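Local coordinates for oligopeptide-binding protein oppA (Lactococcus lactis, PDB 3DRF), which captures oligopeptides in a voluminous, Venus fly-trap-like cavity as the receptor of the OppABCDF ABC transporter, whose peptide uptake is essential for growth in milk, at residues L106-S109 with E113-A116; V258-S263 with S280-Q285; I361-K366 with T539-N544. All blocks are in the same frame, centred on the assembly; numbering follows the deposited sequence.

Contact 1 of 3, residues L106-S109 with E113-A116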
loop_
_atom_site.group_PDB
_atom_site.type_symbol
_atom_site.label_atom_id
_atom_site.label_comp_id
_atom_site.label_asym_id
_atom_site.label_seq_id
_atom_site.Cartn_x
_atom_site.Cartn_y
_atom_site.Cartn_z
ATOM N N LEU A 106 -4.065 19.480 -20.632
ATOM C CA LEU A 106 -3.742 18.113 -20.195
ATOM C C LEU A 106 -4.112 17.090 -21.283
ATOM O O LEU A 106 -5.242 16.952 -21.617
ATOM C CB LEU A 106 -4.482 17.793 -18.862
ATOM C CG LEU A 106 -4.226 16.416 -18.286
ATOM C CD1 LEU A 106 -2.727 16.224 -17.893
ATOM C CD2 LEU A 106 -5.200 16.158 -17.056
ATOM N N LYS A 107 -3.090 16.396 -21.734
ATOM C CA LYS A 107 -3.199 15.415 -22.808
ATOM C C LYS A 107 -2.595 14.060 -22.394
ATOM O O LYS A 107 -1.798 13.970 -21.529
ATOM C CB LYS A 107 -2.460 15.977 -24.049
ATOM C CG LYS A 107 -3.097 17.257 -24.654
ATOM C CD LYS A 107 -2.267 17.704 -25.874
ATOM C CE LYS A 107 -2.867 18.973 -26.419
ATOM N NZ LYS A 107 -4.207 18.565 -26.844
ATOM N N TRP A 108 -3.036 13.043 -23.078
ATOM C CA TRP A 108 -2.357 11.740 -23.111
ATOM C C TRP A 108 -1.123 11.792 -24.032
ATOM O O TRP A 108 -0.979 12.697 -24.852
ATOM C CB TRP A 108 -3.326 10.656 -23.693
ATOM C CG TRP A 108 -4.533 10.431 -22.743
ATOM C CD1 TRP A 108 -5.783 10.893 -22.929
ATOM C CD2 TRP A 108 -4.507 9.801 -21.455
ATOM N NE1 TRP A 108 -6.581 10.542 -21.862
ATOM C CE2 TRP A 108 -5.805 9.895 -20.938
ATOM C CE3 TRP A 108 -3.530 9.109 -20.730
ATOM C CZ2 TRP A 108 -6.170 9.318 -19.716
ATOM C CZ3 TRP A 108 -3.885 8.554 -19.504
ATOM C CH2 TRP A 108 -5.215 8.669 -19.003
ATOM N N SER A 109 -0.280 10.773 -23.891
ATOM C CA SER A 109 1.000 10.735 -24.615
ATOM C C SER A 109 0.842 10.451 -26.137
ATOM O O SER A 109 1.794 10.475 -26.845
ATOM C CB SER A 109 1.923 9.733 -23.953
ATOM O OG SER A 109 1.250 8.493 -23.809
ATOM N N GLU A 113 -6.895 14.414 -25.867
ATOM C CA GLU A 113 -7.238 15.147 -24.644
ATOM C C GLU A 113 -7.567 14.220 -23.489
ATOM O O GLU A 113 -8.212 13.194 -23.669
ATOM C CB GLU A 113 -8.453 16.053 -24.861
ATOM C CG GLU A 113 -8.215 17.226 -25.784
ATOM C CD GLU A 113 -7.237 18.242 -25.210
ATOM O OE1 GLU A 113 -7.399 18.651 -24.041
ATOM O OE2 GLU A 113 -6.301 18.641 -25.936
ATOM N N VAL A 114 -7.060 14.582 -22.296
ATOM C CA VAL A 114 -7.631 14.025 -21.076
ATOM C C VAL A 114 -8.932 14.729 -20.704
ATOM O O VAL A 114 -8.998 15.958 -20.677
ATOM C CB VAL A 114 -6.648 14.125 -19.895
ATOM C CG1 VAL A 114 -7.230 13.454 -18.661
ATOM C CG2 VAL A 114 -5.309 13.506 -20.265
ATOM N N THR A 115 -9.986 13.957 -20.571
ATOM C CA THR A 115 -11.340 14.491 -20.412
ATOM C C THR A 115 -12.008 14.059 -19.119
ATOM O O THR A 115 -11.568 13.187 -18.421
ATOM C CB THR A 115 -12.279 13.975 -21.590
ATOM O OG1 THR A 115 -12.510 12.578 -21.424
ATOM C CG2 THR A 115 -11.640 14.311 -22.980
ATOM N N ALA A 116 -13.156 14.653 -18.860
ATOM C CA ALA A 116 -14.010 14.334 -17.687
ATOM C C ALA A 116 -14.311 12.810 -17.650
ATOM O O ALA A 116 -14.242 12.188 -16.596
ATOM C CB ALA A 116 -15.337 15.168 -17.776
#
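Val114 packs its CG2 methyl between Leu106 and the indole of Trp108. CG2 stands over one face of the indole, 3.6 Å from the centroid of the five-membered ring and 12° off the ring normal, a CH-pi contact in which valine and ring meet at about a right angle. The same methyl also touches Leu106 CG, while CG1 lies against CD2 of Leu106 at 3.7 Å. With CG1 anti to the backbone N (chi1 -176°), Val114 is left with CG2 as the methyl that reaches the indole. Carbonyl O of Glu113 approaches the same indole at its edge, near the ring plane, 3.4 Å from Trp108 CD1. The indole NE1 is bonded to Asp118 OD2, which also accepts from the backbone N of Thr115 and helps hold the ring in its rotation from the side of helix 116-127. A backbone bond from Val114 N to Leu106 O (3.1 Å) belongs to the single bridge that pairs Lys107 with Glu113. On the bridged pair itself the two charged side chains meet, in a salt bridge from Lys107 NZ to Glu113 OE2 that is modelled too short and in one of two glutamate conformers, so its exact geometry is doubtful. The chemistry is thus divided between a buried apolar wedge and a partly exposed charged pair; Lys169 NZ, bound to both Glu113 OE1 and Val114 O, probably helps stabilise the carboxylate as an anion.

Contact 2 of 3, residues V258-S263 with S280-Q285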
loop_
_atom_site.group_PDB
_atom_site.type_symbol
_atom_site.label_atom_id
_atom_site.label_comp_id
_atom_site.label_asym_id
_atom_site.label_seq_id
_atom_site.Cartn_x
_atom_site.Cartn_y
_atom_site.Cartn_z
ATOM N N VAL A 258 16.301 -4.703 -9.763
ATOM C CA VAL A 258 17.564 -5.303 -9.348
ATOM C C VAL A 258 17.397 -6.107 -8.063
ATOM O O VAL A 258 16.647 -5.717 -7.169
ATOM C CB VAL A 258 18.654 -4.236 -9.137
ATOM C CG1 VAL A 258 18.270 -3.305 -7.996
ATOM C CG2 VAL A 258 19.997 -4.896 -8.868
ATOM N N SER A 259 17.932 -7.340 -8.023
ATOM C CA SER A 259 17.735 -8.214 -6.871
ATOM C C SER A 259 18.423 -7.673 -5.622
ATOM O O SER A 259 19.346 -6.857 -5.705
ATOM C CB SER A 259 18.283 -9.604 -7.147
ATOM O OG SER A 259 19.696 -9.580 -7.164
ATOM N N THR A 260 17.985 -8.136 -4.464
ATOM C CA THR A 260 18.606 -7.737 -3.218
ATOM C C THR A 260 20.083 -8.149 -3.160
ATOM O O THR A 260 20.920 -7.370 -2.711
ATOM C CB THR A 260 17.829 -8.335 -2.057
ATOM O OG1 THR A 260 16.434 -8.067 -2.265
ATOM C CG2 THR A 260 18.285 -7.743 -0.749
ATOM N N ALA A 261 20.403 -9.335 -3.667
ATOM C CA ALA A 261 21.794 -9.876 -3.604
ATOM C C ALA A 261 22.742 -9.194 -4.567
ATOM O O ALA A 261 23.912 -9.236 -4.365
ATOM C CB ALA A 261 21.763 -11.384 -3.885
ATOM N N LYS A 262 22.218 -8.527 -5.575
ATOM C CA LYS A 262 23.040 -7.847 -6.584
ATOM C C LYS A 262 23.104 -6.317 -6.425
ATOM O O LYS A 262 23.775 -5.674 -7.134
ATOM C CB LYS A 262 22.613 -8.241 -8.006
ATOM C CG LYS A 262 22.858 -9.752 -8.301
ATOM C CD LYS A 262 22.401 -10.183 -9.671
ATOM C CE LYS A 262 22.814 -11.628 -9.921
ATOM N NZ LYS A 262 24.278 -11.600 -10.012
ATOM N N SER A 263 22.375 -5.784 -5.465
ATOM C CA SER A 263 22.232 -4.323 -5.354
ATOM C C SER A 263 23.520 -3.547 -4.994
ATOM O O SER A 263 23.821 -2.595 -5.618
ATOM C CB SER A 263 21.125 -3.954 -4.350
ATOM O OG SER A 263 19.842 -4.277 -4.895
ATOM N N SER A 280 16.810 -2.276 4.782
ATOM C CA SER A 280 17.518 -1.666 5.902
ATOM C C SER A 280 18.856 -2.344 6.214
ATOM O O SER A 280 19.788 -1.681 6.650
ATOM C CB SER A 280 16.634 -1.704 7.146
ATOM O OG SER A 280 15.475 -0.891 6.979
ATOM N N SER A 281 18.957 -3.641 5.950
ATOM C CA SER A 281 20.179 -4.394 6.305
ATOM C C SER A 281 21.410 -3.979 5.471
ATOM O O SER A 281 22.497 -4.253 5.855
ATOM C CB SER A 281 19.971 -5.890 6.184
ATOM O OG SER A 281 19.671 -6.252 4.845
ATOM N N GLN A 282 21.197 -3.348 4.327
ATOM C CA GLN A 282 22.284 -2.878 3.476
ATOM C C GLN A 282 22.735 -1.447 3.708
ATOM O O GLN A 282 23.594 -0.968 3.071
ATOM C CB GLN A 282 21.843 -3.071 1.990
ATOM C CG GLN A 282 21.713 -4.556 1.585
ATOM C CD GLN A 282 21.078 -4.760 0.252
ATOM O OE1 GLN A 282 20.531 -3.873 -0.327
ATOM N NE2 GLN A 282 21.152 -5.962 -0.208
ATOM N N TYR A 283 22.099 -0.767 4.639
ATOM C CA TYR A 283 22.321 0.668 4.862
ATOM C C TYR A 283 23.792 1.021 5.159
ATOM O O TYR A 283 24.306 1.973 4.633
ATOM C CB TYR A 283 21.401 1.151 6.008
ATOM C CG TYR A 283 21.377 2.659 6.251
ATOM C CD1 TYR A 283 21.231 3.585 5.199
ATOM C CD2 TYR A 283 21.381 3.159 7.534
ATOM C CE1 TYR A 283 21.144 4.923 5.435
ATOM C CE2 TYR A 283 21.305 4.503 7.753
ATOM C CZ TYR A 283 21.194 5.372 6.711
ATOM O OH TYR A 283 21.073 6.750 6.927
ATOM N N LYS A 284 24.441 0.216 6.009
ATOM C CA LYS A 284 25.838 0.506 6.369
ATOM C C LYS A 284 26.752 0.317 5.139
ATOM O O LYS A 284 27.590 1.110 4.875
ATOM C CB LYS A 284 26.268 -0.356 7.545
ATOM C CG LYS A 284 27.651 -0.017 7.983
ATOM C CD LYS A 284 27.948 -0.657 9.279
ATOM C CE LYS A 284 27.786 0.250 10.466
ATOM N NZ LYS A 284 28.151 -0.456 11.760
ATOM N N GLN A 285 26.569 -0.765 4.400
ATOM C CA GLN A 285 27.308 -0.993 3.160
ATOM C C GLN A 285 27.167 0.180 2.207
ATOM O O GLN A 285 28.099 0.581 1.583
ATOM C CB GLN A 285 26.885 -2.310 2.465
ATOM C CG GLN A 285 27.165 -3.553 3.202
ATOM C CD GLN A 285 26.927 -4.732 2.325
ATOM O OE1 GLN A 285 25.830 -5.205 2.203
ATOM N NE2 GLN A 285 27.972 -5.174 1.674
#
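Gln282 reaches across to Thr260 with the NE2 end of its amide, which donates to the carbonyl O of Thr260 over 2.9 Å. The acceptor lies close to the plane of the amide, 12° out of it, whereas the donor sits above the carbonyl plane of Thr260 and the N-H points at the oxygen at 143°. The other amide atom, OE1, passes CB of Ser263 at 4.1 Å, a loose touch. Beyond its CG the glutamine chain is extended (chi2 170°), which carries the amide from the 3-10 turn 280-282 over to the loop.

In the next shell, Gln40 fixes which way round the amide lies: its NE2 donates to Gln282 OE1 and is bonded to Ser263 OG as well. That hydroxyl in turn donates to Ser259 O, 2.7 Å away, and so ties the start of helix 263-268 back to the loop before it. Thr260 is held by its own hydroxyl, OG1 bonding in one of its two conformers to Asp42 OD2 just after strand 34-40.

The loop 258-263 opens a beta-alpha-beta crossover: strand 252-258 leads through helix 263-268 to strand 274-276, parallel to it on the far side of strand 34-40. Such parallel crossovers belong to the alpha/beta lobes of the periplasmic-binding-protein superfamily, which includes the solute-binding proteins of this family, and Gln282 joins the turn following this unit to its first loop.

Contact 3 of 3, residues I361-K366 with T539-N544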
loop_
_atom_site.group_PDB
_atom_site.type_symbol
_atom_site.label_atom_id
_atom_site.label_comp_id
_atom_site.label_asym_id
_atom_site.label_seq_id
_atom_site.Cartn_x
_atom_site.Cartn_y
_atom_site.Cartn_z
ATOM N N ILE A 361 -0.526 3.242 13.284
ATOM C CA ILE A 361 -0.411 4.620 12.743
ATOM C C ILE A 361 1.049 5.117 12.851
ATOM O O ILE A 361 1.537 5.292 13.935
ATOM C CB ILE A 361 -1.348 5.605 13.476
ATOM C CG1 ILE A 361 -2.844 5.136 13.428
ATOM C CG2 ILE A 361 -1.180 7.002 12.865
ATOM C CD1 ILE A 361 -3.472 5.102 11.993
ATOM N N PRO A 362 1.708 5.361 11.753
ATOM C CA PRO A 362 3.146 5.630 11.820
ATOM C C PRO A 362 3.495 7.095 12.179
ATOM O O PRO A 362 2.685 7.927 12.074
ATOM C CB PRO A 362 3.656 5.281 10.407
ATOM C CG PRO A 362 2.513 5.566 9.534
ATOM C CD PRO A 362 1.275 5.129 10.360
ATOM N N PRO A 363 4.739 7.316 12.554
ATOM C CA PRO A 363 5.204 8.637 13.053
ATOM C C PRO A 363 5.042 9.784 12.090
ATOM O O PRO A 363 4.858 10.858 12.525
ATOM C CB PRO A 363 6.721 8.405 13.319
ATOM C CG PRO A 363 6.850 6.946 13.655
ATOM C CD PRO A 363 5.744 6.234 12.814
ATOM N N ILE A 364 5.105 9.532 10.798
ATOM C CA ILE A 364 4.869 10.612 9.828
ATOM C C ILE A 364 3.532 11.356 10.070
ATOM O O ILE A 364 3.432 12.510 9.849
ATOM C CB ILE A 364 4.996 10.110 8.366
ATOM C CG1 ILE A 364 5.005 11.325 7.402
ATOM C CG2 ILE A 364 3.911 9.064 8.024
ATOM C CD1 ILE A 364 5.534 11.024 6.109
ATOM N N PHE A 365 2.523 10.637 10.568
ATOM C CA PHE A 365 1.223 11.208 10.941
ATOM C C PHE A 365 1.222 11.642 12.417
ATOM O O PHE A 365 0.564 11.140 13.228
ATOM C CB PHE A 365 0.081 10.220 10.646
ATOM C CG PHE A 365 0.031 9.752 9.210
ATOM C CD1 PHE A 365 -0.000 10.650 8.165
ATOM C CD2 PHE A 365 -0.038 8.414 8.927
ATOM C CE1 PHE A 365 -0.031 10.246 6.885
ATOM C CE2 PHE A 365 -0.114 7.976 7.574
ATOM C CZ PHE A 365 -0.099 8.907 6.569
ATOM N N LYS A 366 2.063 12.621 12.686
ATOM C CA LYS A 366 2.463 12.965 14.043
ATOM C C LYS A 366 1.296 13.441 14.888
ATOM O O LYS A 366 1.288 13.201 16.056
ATOM C CB LYS A 366 3.540 14.055 13.993
ATOM C CG LYS A 366 3.932 14.604 15.374
ATOM C CD LYS A 366 4.861 15.827 15.239
ATOM C CE LYS A 366 5.835 16.013 16.422
ATOM N NZ LYS A 366 5.190 16.322 17.687
ATOM N N THR A 539 4.148 -4.454 13.526
ATOM C CA THR A 539 5.559 -4.941 13.567
ATOM C C THR A 539 6.555 -3.758 13.640
ATOM O O THR A 539 7.076 -3.471 14.648
ATOM C CB THR A 539 5.821 -5.933 12.396
ATOM O OG1 THR A 539 4.827 -6.954 12.481
ATOM C CG2 THR A 539 7.220 -6.564 12.556
ATOM N N ASN A 540 6.774 -3.116 12.504
ATOM C CA ASN A 540 7.741 -1.985 12.390
ATOM C C ASN A 540 7.236 -0.691 11.719
ATOM O O ASN A 540 6.405 -0.689 10.838
ATOM C CB ASN A 540 8.973 -2.415 11.596
ATOM C CG ASN A 540 9.902 -3.324 12.374
ATOM O OD1 ASN A 540 10.376 -4.282 11.857
ATOM N ND2 ASN A 540 10.139 -3.000 13.533
ATOM N N PHE A 541 7.805 0.405 12.207
ATOM C CA PHE A 541 7.902 1.675 11.505
ATOM C C PHE A 541 9.319 1.736 10.922
ATOM O O PHE A 541 10.195 1.043 11.364
ATOM C CB PHE A 541 7.698 2.851 12.467
ATOM C CG PHE A 541 6.369 2.840 13.244
ATOM C CD1 PHE A 541 5.135 2.505 12.655
ATOM C CD2 PHE A 541 6.365 3.231 14.532
ATOM C CE1 PHE A 541 3.956 2.564 13.424
ATOM C CE2 PHE A 541 5.201 3.291 15.245
ATOM C CZ PHE A 541 4.017 2.946 14.685
ATOM N N MET A 542 9.493 2.610 9.942
ATOM C CA MET A 542 10.766 2.690 9.232
ATOM C C MET A 542 11.094 4.077 8.715
ATOM O O MET A 542 10.241 4.909 8.546
ATOM C CB MET A 542 10.731 1.724 8.008
ATOM C CG MET A 542 12.047 1.070 7.578
ATOM S SD MET A 542 11.593 -0.388 6.615
ATOM C CE MET A 542 10.645 0.346 5.338
ATOM N N LEU A 543 12.400 4.258 8.515
ATOM C CA LEU A 543 12.947 5.321 7.665
ATOM C C LEU A 543 13.387 4.695 6.350
ATOM O O LEU A 543 13.910 3.637 6.365
ATOM C CB LEU A 543 14.203 5.986 8.295
ATOM C CG LEU A 543 14.054 6.587 9.673
ATOM C CD1 LEU A 543 15.439 7.155 10.196
ATOM C CD2 LEU A 543 13.011 7.619 9.593
ATOM N N ASN A 544 13.109 5.373 5.248
ATOM C CA ASN A 544 13.622 5.018 3.929
ATOM C C ASN A 544 14.977 5.707 3.675
ATOM O O ASN A 544 15.238 6.750 4.220
ATOM C CB ASN A 544 12.637 5.481 2.827
ATOM C CG ASN A 544 11.378 4.619 2.749
ATOM O OD1 ASN A 544 11.378 3.515 3.128
ATOM N ND2 ASN A 544 10.323 5.210 2.302
#
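Phe541 points its side chain at the loop 361-366 and meets the two prolines there in turn. CB, the first atom out, lies 3.9 Å from Pro363 CD. The torsion at chi1 (-57°) sets CG beside the backbone N, and from there the ring runs on past the proline: CG comes within 3.5 Å of the same methylene, and CD2 also touches Pro363 CG at 3.8 Å. Pro363 CD stands over one face of the phenyl, 17° off its normal and offset toward the rim, in a CH-pi contact that suits the polarised C-H bonds next to a proline nitrogen.

The strand that carries the ring, 536-549, runs antiparallel to both 292-307 and 354-356 in a mixed sheet. Just before Phe541, Thr539 and Asn540 both face Ser303 in a classic beta bulge, and Phe541 itself is hydrogen-bonded through its backbone to Thr355.

Farther along, with Pro362 on the same side of the ring plane as Pro363, CD1 passes Pro362 CB at 3.9 Å, and CE1 is 3.6 Å from Pro362 CA, an oblique approach. At the tip, CZ reaches the carbonyl O of Ile361, again obliquely, at 3.5 Å. The peptide just after the prolines turns back, with Phe365 N bonded to Pro362 O and Phe365 at the centre of an inverse gamma turn. CB of Ile361 leaves the backbone away from the strand, and the side chain packs on Phe523 and Gln527 of helix 516-533.

From the N terminus the three contacts follow one another in series; none nests in or crosses another. Contact 1 closes a short loop between strand 97-102 and helix 116-127, with three residues between its segments. Contact 2 then closes a span holding most of helix 263-268 and strand 274-276, tying the turn before helix 283-287 to the loop after strand 252-258 of the same sheet. Contact 3 closes a much longer one, bringing the loop after strand 354-356 to strand 536-549 near the end of the chain. Contact 1 stands apart, its centre about 39 Å and about 36 Å from those of contacts 2 and 3. Those two meet at Ser280 and Met542, in one conformer of the serine.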